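Local coordinates for protein fatty acid amide hydrolase (Candida albicans, PDB 6KVR) that probably hydrolyses monocarboxylic acid amides to the free carboxylate and ammonium, as a member of the amidase signature family, at residues E32-D37 / C120-F125; S246-G251 / E307-A312. All blocks are in the same frame, centred on the assembly; numbering follows the deposited sequence.

Contact 1. Residues E32-D37 / C120-F125; sequences EKYRQD and CAMELF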
ATOM      1  N   GLU A  32     -12.076  -0.528  38.754  1.00 31.60           N
ATOM      2  CA  GLU A  32     -12.737   0.399  39.675  1.00 28.69           C
ATOM      3  C   GLU A  32     -11.866   1.617  39.982  1.00 26.09           C
ATOM      4  O   GLU A  32     -12.357   2.753  39.993  1.00 33.57           O
ATOM      5  CB  GLU A  32     -13.125  -0.341  40.958  1.00 30.59           C
ATOM      6  CG  GLU A  32     -14.091  -1.504  40.708  1.00 34.41           C
ATOM      7  CD  GLU A  32     -14.308  -2.385  41.938  1.00 49.07           C
ATOM      8  OE1 GLU A  32     -15.344  -3.090  42.000  1.00 48.36           O
ATOM      9  OE2 GLU A  32     -13.424  -2.392  42.832  1.00 52.62           O
ATOM     10  N   LYS A  33     -10.573   1.408  40.232  1.00 25.61           N
ATOM     11  CA  LYS A  33      -9.655   2.536  40.371  1.00 28.09           C
ATOM     12  C   LYS A  33      -9.689   3.433  39.134  1.00 31.01           C
ATOM     13  O   LYS A  33      -9.720   4.664  39.249  1.00 30.94           O
ATOM     14  CB  LYS A  33      -8.246   2.001  40.635  1.00 38.04           C
ATOM     15  CG  LYS A  33      -7.122   3.028  40.595  1.00 38.99           C
ATOM     16  CD  LYS A  33      -7.131   3.951  41.804  1.00 42.10           C
ATOM     17  CE  LYS A  33      -5.804   4.701  41.889  1.00 41.84           C
ATOM     18  NZ  LYS A  33      -5.053   4.652  40.576  1.00 44.02           N
ATOM     19  N   TYR A  34      -9.708   2.828  37.936  1.00 31.21           N
ATOM     20  CA  TYR A  34      -9.770   3.614  36.703  1.00 30.42           C
ATOM     21  C   TYR A  34     -11.055   4.433  36.638  1.00 29.40           C
ATOM     22  O   TYR A  34     -11.047   5.585  36.179  1.00 29.86           O
ATOM     23  CB  TYR A  34      -9.662   2.682  35.491  1.00 29.88           C
ATOM     24  CG  TYR A  34      -9.509   3.344  34.124  1.00 30.73           C
ATOM     25  CD1 TYR A  34     -10.619   3.759  33.395  1.00 30.66           C
ATOM     26  CD2 TYR A  34      -8.263   3.490  33.536  1.00 31.21           C
ATOM     27  CE1 TYR A  34     -10.485   4.322  32.133  1.00 31.69           C
ATOM     28  CE2 TYR A  34      -8.113   4.063  32.278  1.00 32.41           C
ATOM     29  CZ  TYR A  34      -9.226   4.474  31.574  1.00 34.98           C
ATOM     30  OH  TYR A  34      -9.068   5.036  30.314  1.00 32.58           O
ATOM     31  N   ARG A  35     -12.172   3.849  37.077  1.00 31.43           N
ATOM     32  CA  ARG A  35     -13.435   4.582  37.086  1.00 32.21           C
ATOM     33  C   ARG A  35     -13.399   5.716  38.099  1.00 33.99           C
ATOM     34  O   ARG A  35     -13.865   6.832  37.816  1.00 31.73           O
ATOM     35  CB  ARG A  35     -14.591   3.635  37.399  1.00 30.38           C
ATOM     36  CG  ARG A  35     -14.848   2.592  36.347  1.00 28.98           C
ATOM     37  CD  ARG A  35     -15.923   1.637  36.819  1.00 31.31           C
ATOM     38  NE  ARG A  35     -16.094   0.491  35.936  1.00 28.06           N
ATOM     39  CZ  ARG A  35     -16.501  -0.701  36.349  1.00 36.02           C
ATOM     40  NH1 ARG A  35     -16.732  -0.943  37.630  1.00 32.74           N
ATOM     41  NH2 ARG A  35     -16.676  -1.673  35.458  1.00 31.38           N
ATOM     42  N   GLN A  36     -12.837   5.451  39.282  1.00 32.59           N
ATOM     43  CA  GLN A  36     -12.756   6.491  40.304  1.00 34.07           C
ATOM     44  C   GLN A  36     -11.851   7.624  39.853  1.00 34.25           C
ATOM     45  O   GLN A  36     -12.142   8.798  40.114  1.00 33.15           O
ATOM     46  CB  GLN A  36     -12.265   5.895  41.627  1.00 34.24           C
ATOM     47  CG  GLN A  36     -12.406   6.831  42.819  1.00 33.44           C
ATOM     48  CD  GLN A  36     -13.796   7.435  42.924  1.00 36.98           C
ATOM     49  OE1 GLN A  36     -14.792   6.714  43.003  1.00 38.23           O
ATOM     50  NE2 GLN A  36     -13.873   8.766  42.901  1.00 33.91           N
ATOM     51  N   ASP A  37     -10.762   7.294  39.145  1.00 32.18           N
ATOM     52  CA  ASP A  37      -9.864   8.333  38.655  1.00 29.51           C
ATOM     53  C   ASP A  37     -10.571   9.249  37.663  1.00 31.11           C
ATOM     54  O   ASP A  37     -10.303  10.454  37.634  1.00 30.40           O
ATOM     55  CB  ASP A  37      -8.621   7.706  38.015  1.00 38.17           C
ATOM     56  CG  ASP A  37      -7.625   7.178  39.049  1.00 45.21           C
ATOM     57  OD1 ASP A  37      -7.644   7.654  40.213  1.00 47.53           O
ATOM     58  OD2 ASP A  37      -6.828   6.273  38.697  1.00 41.72           O
ATOM     59  N   CYS A 120     -18.967  10.295  27.298  1.00 27.27           N
ATOM     60  CA  CYS A 120     -18.070  10.175  26.162  1.00 25.87           C
ATOM     61  C   CYS A 120     -16.580  10.110  26.517  1.00 27.69           C
ATOM     62  O   CYS A 120     -15.782   9.746  25.647  1.00 31.54           O
ATOM     63  CB  CYS A 120     -18.305  11.347  25.203  1.00 27.19           C
ATOM     64  SG  CYS A 120     -18.022  12.948  25.982  1.00 37.36           S
ATOM     65  N   ALA A 121     -16.172  10.431  27.747  1.00 26.09           N
ATOM     66  CA  ALA A 121     -14.756  10.417  28.114  1.00 28.90           C
ATOM     67  C   ALA A 121     -14.366   9.116  28.821  1.00 31.97           C
ATOM     68  O   ALA A 121     -15.161   8.545  29.575  1.00 29.08           O
ATOM     69  CB  ALA A 121     -14.412  11.610  29.011  1.00 27.91           C
HETATM   70  N   MSE A 122     -13.131   8.650  28.571  1.00 31.02           N
HETATM   71  CA  MSE A 122     -12.525   7.578  29.380  1.00 33.10           C
HETATM   72  C   MSE A 122     -11.456   8.118  30.322  1.00 30.92           C
HETATM   73  O   MSE A 122     -11.152   7.506  31.350  1.00 31.13           O
HETATM   74  CB  MSE A 122     -11.883   6.482  28.512  1.00 33.06           C
HETATM   75  CG  MSE A 122     -12.713   6.004  27.353  1.00 36.58           C
HETATM   76 SE   MSE A 122     -12.495   4.068  26.964  0.45 36.04          SE
HETATM   77  CE  MSE A 122     -12.673   3.560  28.826  1.00 27.79           C
ATOM     78  N   GLU A 123     -10.862   9.245  29.934  1.00 28.33           N
ATOM     79  CA  GLU A 123      -9.818   9.896  30.703  1.00 28.52           C
ATOM     80  C   GLU A 123      -9.982  11.394  30.522  1.00 30.12           C
ATOM     81  O   GLU A 123     -10.231  11.874  29.413  1.00 33.63           O
ATOM     82  CB  GLU A 123      -8.410   9.458  30.262  1.00 29.33           C
ATOM     83  CG  GLU A 123      -7.887   8.189  30.950  1.00 37.24           C
ATOM     84  CD  GLU A 123      -6.356   8.035  30.871  1.00 41.01           C
ATOM     85  OE1 GLU A 123      -5.788   7.193  31.616  1.00 38.24           O
ATOM     86  OE2 GLU A 123      -5.726   8.751  30.055  1.00 32.16           O
ATOM     87  N   LEU A 124      -9.860  12.127  31.621  1.00 31.46           N
ATOM     88  CA  LEU A 124      -9.942  13.577  31.607  1.00 29.30           C
ATOM     89  C   LEU A 124      -8.700  14.121  32.282  1.00 25.19           C
ATOM     90  O   LEU A 124      -8.297  13.616  33.331  1.00 30.07           O
ATOM     91  CB  LEU A 124     -11.182  14.058  32.344  1.00 35.61           C
ATOM     92  CG  LEU A 124     -12.439  14.323  31.534  1.00 36.18           C
ATOM     93  CD1 LEU A 124     -13.579  14.668  32.500  1.00 30.98           C
ATOM     94  CD2 LEU A 124     -12.163  15.457  30.585  1.00 29.58           C
ATOM     95  N   PHE A 125      -8.070  15.116  31.670  1.00 25.59           N
ATOM     96  CA  PHE A 125      -6.905  15.724  32.302  1.00 25.64           C
ATOM     97  C   PHE A 125      -6.920  17.216  31.965  1.00 32.95           C
ATOM     98  O   PHE A 125      -6.046  17.740  31.258  1.00 30.32           O
ATOM     99  CB  PHE A 125      -5.581  15.052  31.916  1.00 30.67           C
ATOM    100  CG  PHE A 125      -5.508  14.526  30.502  1.00 27.61           C
ATOM    101  CD1 PHE A 125      -6.060  13.292  30.163  1.00 32.67           C
ATOM    102  CD2 PHE A 125      -4.814  15.230  29.529  1.00 30.58           C
ATOM    103  CE1 PHE A 125      -5.949  12.782  28.847  1.00 30.27           C
ATOM    104  CE2 PHE A 125      -4.694  14.742  28.222  1.00 28.55           C
ATOM    105  CZ  PHE A 125      -5.268  13.514  27.880  1.00 30.62           C
TER
HETATM  106  O   HOH W   1     -10.079   7.035  33.986  1.00 32.17           O
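A water joins Y34 and M122: it donates one proton to Y34 O, 2.8 Å away, and the other to M122 O at 2.9 Å. The same water rests 3.3 Å above one face of the Y34 ring, offset toward its rim. With CG anti to the backbone N (chi1 -172°), the tyrosine reaches off its helix to the edge of the sheet, where CE1 comes within 3.3 Å of M122 O. Its OH meets E123 CG at 3.4 Å and the CB of M122, a selenomethionine, at 3.6 Å. The bent M122 chain brings its methyl CE 4.0 Å from Y34 CE1. E123 crosses the tyrosine at about a right angle, although ring and carboxylate planes are only 21° apart; its OE2 forms a salt bridge with R200. M122 and E123 both face R200, forming a classic beta bulge. F216 packs edge-to-face against Y34, and R35 of the same helix bonds to the carbonyls of N215 and F216. With ring and hydroxyl laid against a carbonyl and aliphatic carbons, the water, giving a proton to each of two backbone carbonyls, probably links helix 20-40 to the strand without a direct backbone bond between the segments.

Contact 2. Residues S246-G251 / E307-A312; sequences SAIGVG and ELWMKA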
ATOM      1  N   SER A 246     -15.134  19.598  21.729  1.00 25.93           N
ATOM      2  CA  SER A 246     -13.797  19.872  21.231  1.00 25.51           C
ATOM      3  C   SER A 246     -13.936  20.454  19.831  1.00 30.58           C
ATOM      4  O   SER A 246     -14.998  20.379  19.213  1.00 27.67           O
ATOM      5  CB  SER A 246     -12.917  18.609  21.229  1.00 30.34           C
ATOM      6  OG  SER A 246     -13.370  17.678  20.267  1.00 25.38           O
ATOM      7  N   ALA A 247     -12.837  21.008  19.317  1.00 29.22           N
ATOM      8  CA  ALA A 247     -12.860  21.637  18.001  1.00 29.51           C
ATOM      9  C   ALA A 247     -12.632  20.643  16.861  1.00 34.33           C
ATOM     10  O   ALA A 247     -13.189  20.815  15.764  1.00 31.46           O
ATOM     11  CB  ALA A 247     -11.803  22.748  17.942  1.00 29.02           C
ATOM     12  N   ILE A 248     -11.782  19.636  17.080  1.00 27.06           N
ATOM     13  CA  ILE A 248     -11.585  18.537  16.143  1.00 27.87           C
ATOM     14  C   ILE A 248     -11.402  17.268  16.960  1.00 28.65           C
ATOM     15  O   ILE A 248     -10.856  17.298  18.067  1.00 29.25           O
ATOM     16  CB  ILE A 248     -10.367  18.746  15.210  1.00 25.23           C
ATOM     17  CG1 ILE A 248     -10.399  20.120  14.557  1.00 26.93           C
ATOM     18  CG2 ILE A 248     -10.315  17.667  14.126  1.00 28.56           C
ATOM     19  CD1 ILE A 248      -9.191  20.419  13.669  1.00 32.38           C
ATOM     20  N   GLY A 249     -11.887  16.153  16.418  1.00 26.15           N
ATOM     21  CA  GLY A 249     -11.626  14.854  17.008  1.00 28.55           C
ATOM     22  C   GLY A 249     -10.850  13.949  16.067  1.00 25.42           C
ATOM     23  O   GLY A 249     -10.894  14.120  14.847  1.00 27.91           O
ATOM     24  N   VAL A 250     -10.134  12.983  16.622  1.00 26.65           N
ATOM     25  CA  VAL A 250      -9.345  12.028  15.848  1.00 26.68           C
ATOM     26  C   VAL A 250      -9.851  10.631  16.173  1.00 25.83           C
ATOM     27  O   VAL A 250      -9.872  10.232  17.344  1.00 29.41           O
ATOM     28  CB  VAL A 250      -7.844  12.142  16.150  1.00 27.16           C
ATOM     29  CG1 VAL A 250      -7.020  11.288  15.142  1.00 27.25           C
ATOM     30  CG2 VAL A 250      -7.416  13.587  16.090  1.00 24.91           C
ATOM     31  N   GLY A 251     -10.263   9.896  15.145  1.00 28.75           N
ATOM     32  CA  GLY A 251     -10.675   8.515  15.310  1.00 27.68           C
ATOM     33  C   GLY A 251      -9.969   7.573  14.347  1.00 26.96           C
ATOM     34  O   GLY A 251      -9.010   7.953  13.676  1.00 25.45           O
ATOM     35  N   GLU A 307     -10.521  19.814   6.380  1.00 32.35           N
ATOM     36  CA  GLU A 307      -9.508  20.170   5.389  1.00 31.74           C
ATOM     37  C   GLU A 307      -8.254  20.727   6.058  1.00 32.35           C
ATOM     38  O   GLU A 307      -7.128  20.371   5.684  1.00 31.02           O
ATOM     39  CB  GLU A 307     -10.088  21.172   4.387  1.00 35.51           C
ATOM     40  CG  GLU A 307      -9.466  21.152   3.000  1.00 38.59           C
ATOM     41  CD  GLU A 307      -8.239  22.051   2.896  1.00 49.00           C
ATOM     42  OE1 GLU A 307      -8.252  23.139   3.528  1.00 55.03           O
ATOM     43  OE2 GLU A 307      -7.290  21.709   2.142  1.00 49.92           O
ATOM     44  N   LEU A 308      -8.433  21.595   7.058  1.00 30.58           N
ATOM     45  CA  LEU A 308      -7.296  22.136   7.796  1.00 32.18           C
ATOM     46  C   LEU A 308      -6.434  21.019   8.368  1.00 32.78           C
ATOM     47  O   LEU A 308      -5.200  21.074   8.312  1.00 31.45           O
ATOM     48  CB  LEU A 308      -7.794  23.042   8.927  1.00 31.28           C
ATOM     49  CG  LEU A 308      -6.725  23.475   9.942  1.00 34.84           C
ATOM     50  CD1 LEU A 308      -5.713  24.396   9.283  1.00 39.74           C
ATOM     51  CD2 LEU A 308      -7.295  24.115  11.200  1.00 31.21           C
ATOM     52  N   TRP A 309      -7.085  20.005   8.946  1.00 29.89           N
ATOM     53  CA  TRP A 309      -6.381  18.943   9.654  1.00 28.44           C
ATOM     54  C   TRP A 309      -5.563  18.090   8.685  1.00 25.72           C
ATOM     55  O   TRP A 309      -4.370  17.869   8.895  1.00 25.96           O
ATOM     56  CB  TRP A 309      -7.404  18.106  10.425  1.00 24.77           C
ATOM     57  CG  TRP A 309      -6.854  17.179  11.440  1.00 24.72           C
ATOM     58  CD1 TRP A 309      -6.722  17.411  12.769  1.00 26.76           C
ATOM     59  CD2 TRP A 309      -6.382  15.846  11.215  1.00 26.30           C
ATOM     60  NE1 TRP A 309      -6.183  16.314  13.396  1.00 28.22           N
ATOM     61  CE2 TRP A 309      -5.965  15.336  12.464  1.00 25.83           C
ATOM     62  CE3 TRP A 309      -6.249  15.044  10.078  1.00 23.32           C
ATOM     63  CZ2 TRP A 309      -5.436  14.056  12.616  1.00 21.80           C
ATOM     64  CZ3 TRP A 309      -5.727  13.764  10.228  1.00 27.60           C
ATOM     65  CH2 TRP A 309      -5.333  13.281  11.493  1.00 27.31           C
HETATM   66  N   MSE A 310      -6.174  17.639   7.596  1.00 26.78           N
HETATM   67  CA  MSE A 310      -5.456  16.878   6.589  1.00 26.64           C
HETATM   68  C   MSE A 310      -4.255  17.654   6.057  1.00 30.11           C
HETATM   69  O   MSE A 310      -3.131  17.136   6.030  1.00 31.48           O
HETATM   70  CB  MSE A 310      -6.395  16.499   5.437  1.00 30.85           C
HETATM   71  CG  MSE A 310      -7.592  15.655   5.871  1.00 29.00           C
HETATM   72 SE   MSE A 310      -7.039  13.867   6.497  1.00 40.55          SE
HETATM   73  CE  MSE A 310      -6.696  13.039   4.719  1.00 29.18           C
ATOM     74  N   LYS A 311      -4.498  18.901   5.638  1.00 32.36           N
ATOM     75  CA  LYS A 311      -3.441  19.711   5.038  1.00 28.49           C
ATOM     76  C   LYS A 311      -2.282  19.901   6.002  1.00 28.30           C
ATOM     77  O   LYS A 311      -1.118  19.727   5.623  1.00 28.53           O
ATOM     78  CB  LYS A 311      -3.986  21.072   4.597  1.00 32.81           C
ATOM     79  CG  LYS A 311      -2.951  21.971   3.899  1.00 32.66           C
ATOM     80  CD  LYS A 311      -3.583  23.313   3.559  1.00 45.93           C
ATOM     81  CE  LYS A 311      -3.792  24.148   4.818  1.00 52.42           C
ATOM     82  NZ  LYS A 311      -5.154  24.792   4.884  1.00 59.38           N
ATOM     83  N   ALA A 312      -2.582  20.252   7.260  1.00 27.66           N
ATOM     84  CA  ALA A 312      -1.519  20.457   8.241  1.00 26.57           C
ATOM     85  C   ALA A 312      -0.796  19.148   8.555  1.00 30.20           C
ATOM     86  O   ALA A 312       0.443  19.097   8.577  1.00 25.16           O
ATOM     87  CB  ALA A 312      -2.092  21.074   9.518  1.00 27.72           C
TER
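W309 meets two branched side chains of the strand, I248 and V250, and all three are buried. The indole touches them with different parts. Its five-membered ring takes the isoleucine, CD1 lying 3.8 Å from I248 CG2 and 4.0 Å from I248 CD1, so two methyls of one residue close on a single ring carbon. Farther along, CZ2 of the six-membered ring meets the valine fork, 4.0 Å from V250 CG2 and 4.1 Å from V250 CG1. I248 runs obliquely to the indole, V250 at about a right angle to it. The indole NE1 has V250 CG2 4.0 Å away and finds no hydrogen-bond partner in the model, so burying it here probably carries some energetic cost.

A chi1 of -167° swings the W309 indole off the helix toward the strand. At the indole's edge, in its plane, lies SE of the selenomethionine M310, while Y313 meets W309 with ring planes about 20° apart.

Further out, L190 of helix 185-192 touches both V250 and W309, and P298 of strand 295-300 packs on W309. The backbone of strand 248-253 bonds to S156 and K158 through V250 and to M299 through G249, which fixes the strand between two neighbours, 155-158 and 295-300. K158 is a predicted member of the charge relay.

This is helix-on-sheet packing in the mixed alpha/beta core of the amidase signature fold: helix 303-317 lies against an inner strand that leads toward the predicted nucleophile S257.

How the contacts relate
Contacts 1 and 2 follow one another along the chain, and both reach the same mixed sheet. Contact 1 lies at one of its two outermost strands within the chain, 123-124, its centre about 21 Å from the centre of the chain; contact 2 lies farther in, its centre about 13 Å from that point. Strands 199-201 and 155-158 separate them in the sheet. Their centres are 24 Å apart and their nearest atoms about 8 Å. The predicted charge-relay lysine K158 lies near both: its side chain is about 8 Å from that of M122 and about 6 Å from that of V250. S257, the predicted acyl-ester serine, is about 11 Å from V250 between side chains.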